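Local coordinates for protein DraIII (Deinococcus radiophilus, PDB 4L0K) that is a type II restriction endonuclease of the His-Me finger clan that recognises and cleaves specific double-stranded DNA sequences, at residues 74-79 with 113-118. Sequence-based numbering, arbitrary orientation.
Sequences MPRYVA and DSCIDV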
# COMPACT_ATOMS: atom_id res chain seq x y z
N MET A 74 -7.85 -14.57 -12.81
CA MET A 74 -8.89 -14.59 -13.85
C MET A 74 -8.96 -13.29 -14.67
O MET A 74 -8.57 -12.22 -14.19
CB MET A 74 -10.25 -14.85 -13.21
CG MET A 74 -11.02 -13.60 -12.89
SD MET A 74 -12.67 -13.94 -12.27
CE MET A 74 -12.25 -14.48 -10.60
N PRO A 75 -9.44 -13.39 -15.92
CA PRO A 75 -9.62 -12.21 -16.79
C PRO A 75 -10.65 -11.22 -16.24
O PRO A 75 -11.64 -11.63 -15.62
CB PRO A 75 -10.12 -12.82 -18.12
CG PRO A 75 -9.71 -14.26 -18.07
CD PRO A 75 -9.80 -14.64 -16.61
N ARG A 76 -10.43 -9.93 -16.47
CA ARG A 76 -11.36 -8.90 -16.01
C ARG A 76 -12.71 -9.02 -16.72
O ARG A 76 -13.74 -8.62 -16.18
CB ARG A 76 -10.77 -7.50 -16.23
CG ARG A 76 -9.53 -7.20 -15.39
CD ARG A 76 -8.85 -5.93 -15.89
NE ARG A 76 -7.93 -5.33 -14.93
CZ ARG A 76 -8.25 -4.36 -14.08
NH1 ARG A 76 -9.48 -3.87 -14.05
NH2 ARG A 76 -7.34 -3.87 -13.25
N TYR A 77 -12.70 -9.55 -17.93
CA TYR A 77 -13.94 -9.75 -18.68
C TYR A 77 -14.61 -11.08 -18.35
O TYR A 77 -15.60 -11.46 -18.98
CB TYR A 77 -13.73 -9.57 -20.19
CG TYR A 77 -12.55 -10.33 -20.77
CD1 TYR A 77 -12.62 -11.71 -20.99
CD2 TYR A 77 -11.38 -9.67 -21.12
CE1 TYR A 77 -11.55 -12.40 -21.54
CE2 TYR A 77 -10.30 -10.35 -21.67
CZ TYR A 77 -10.39 -11.72 -21.88
OH TYR A 77 -9.32 -12.40 -22.43
N VAL A 78 -14.07 -11.77 -17.35
CA VAL A 78 -14.73 -12.91 -16.73
C VAL A 78 -15.22 -12.47 -15.34
O VAL A 78 -16.29 -12.89 -14.88
CB VAL A 78 -13.76 -14.13 -16.59
CG1 VAL A 78 -14.23 -15.08 -15.49
CG2 VAL A 78 -13.60 -14.86 -17.92
N ALA A 79 -14.46 -11.59 -14.71
CA ALA A 79 -14.80 -11.05 -13.38
C ALA A 79 -16.02 -10.12 -13.43
O ALA A 79 -16.53 -9.73 -12.38
CB ALA A 79 -13.61 -10.33 -12.78
N ASP A 113 -13.73 -5.41 -24.71
CA ASP A 113 -13.25 -4.33 -25.58
C ASP A 113 -12.39 -3.33 -24.81
O ASP A 113 -11.38 -2.86 -25.32
CB ASP A 113 -14.42 -3.60 -26.24
CG ASP A 113 -15.19 -4.47 -27.25
OD1 ASP A 113 -16.27 -4.02 -27.67
OD2 ASP A 113 -14.74 -5.59 -27.61
N SER A 114 -12.79 -3.00 -23.58
CA SER A 114 -12.06 -2.07 -22.73
C SER A 114 -10.67 -2.60 -22.40
O SER A 114 -9.68 -1.86 -22.49
CB SER A 114 -12.81 -1.81 -21.42
OG SER A 114 -14.05 -1.19 -21.67
N CYS A 115 -10.60 -3.88 -22.02
CA CYS A 115 -9.33 -4.53 -21.74
C CYS A 115 -8.40 -4.45 -22.94
O CYS A 115 -7.21 -4.11 -22.80
CB CYS A 115 -9.54 -5.98 -21.31
SG CYS A 115 -10.45 -6.10 -19.75
N ILE A 116 -8.93 -4.71 -24.13
CA ILE A 116 -8.11 -4.58 -25.34
C ILE A 116 -7.66 -3.12 -25.58
O ILE A 116 -6.50 -2.87 -25.90
CB ILE A 116 -8.80 -5.18 -26.61
CG1 ILE A 116 -9.35 -6.58 -26.35
CG2 ILE A 116 -7.85 -5.17 -27.81
CD1 ILE A 116 -8.34 -7.54 -25.79
N ASP A 117 -8.58 -2.17 -25.41
CA ASP A 117 -8.27 -0.73 -25.47
C ASP A 117 -7.08 -0.34 -24.57
O ASP A 117 -6.12 0.29 -25.04
CB ASP A 117 -9.48 0.11 -25.08
CG ASP A 117 -10.56 0.13 -26.14
OD1 ASP A 117 -10.25 -0.23 -27.29
OD2 ASP A 117 -11.71 0.50 -25.82
N VAL A 118 -7.17 -0.73 -23.30
CA VAL A 118 -6.10 -0.54 -22.32
C VAL A 118 -4.77 -1.13 -22.81
O VAL A 118 -3.73 -0.45 -22.76
CB VAL A 118 -6.49 -1.15 -20.94
CG1 VAL A 118 -5.26 -1.37 -20.05
CG2 VAL A 118 -7.56 -0.27 -20.23
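Arg76 CA and Cys115 CA are 7.5 Å apart, where a turn of the loop 74-79 faces helix 112-126 without any hydrogen bond between the two segments. The turn is pinned by Pro75 O, which accepts from Val78 N and Ala79 N, both at 3.0 Å, and it presents two successive side chains to the helix. Cys115 SG, directed at the loop by a chi1 of -64°, rests against both, meeting Arg76 CB at 3.8 Å and Tyr77 CD2 at 3.9 Å. Cys115 SG lies at the edge of the Tyr77 ring, 5.3 Å from its centroid and 79° off the normal, while Pro75 CB lies over the rim of one face of the same ring. For Tyr77, a chi1 of 49° swings the ring past Cys115 with its CD2 edge turned to the sulfur. Beyond the contact, Tyr77 meets the rings of Tyr14 and, edge to face, Tyr112, while the extended Arg76 chain carries NE to a weak hydrogen bond with Met58 O. This small, buried contact is a Cys sulfur-aromatic interaction within helix-loop packing, joining the connection between helices 46-57 and 83-89 to the first turns of helix 112-126.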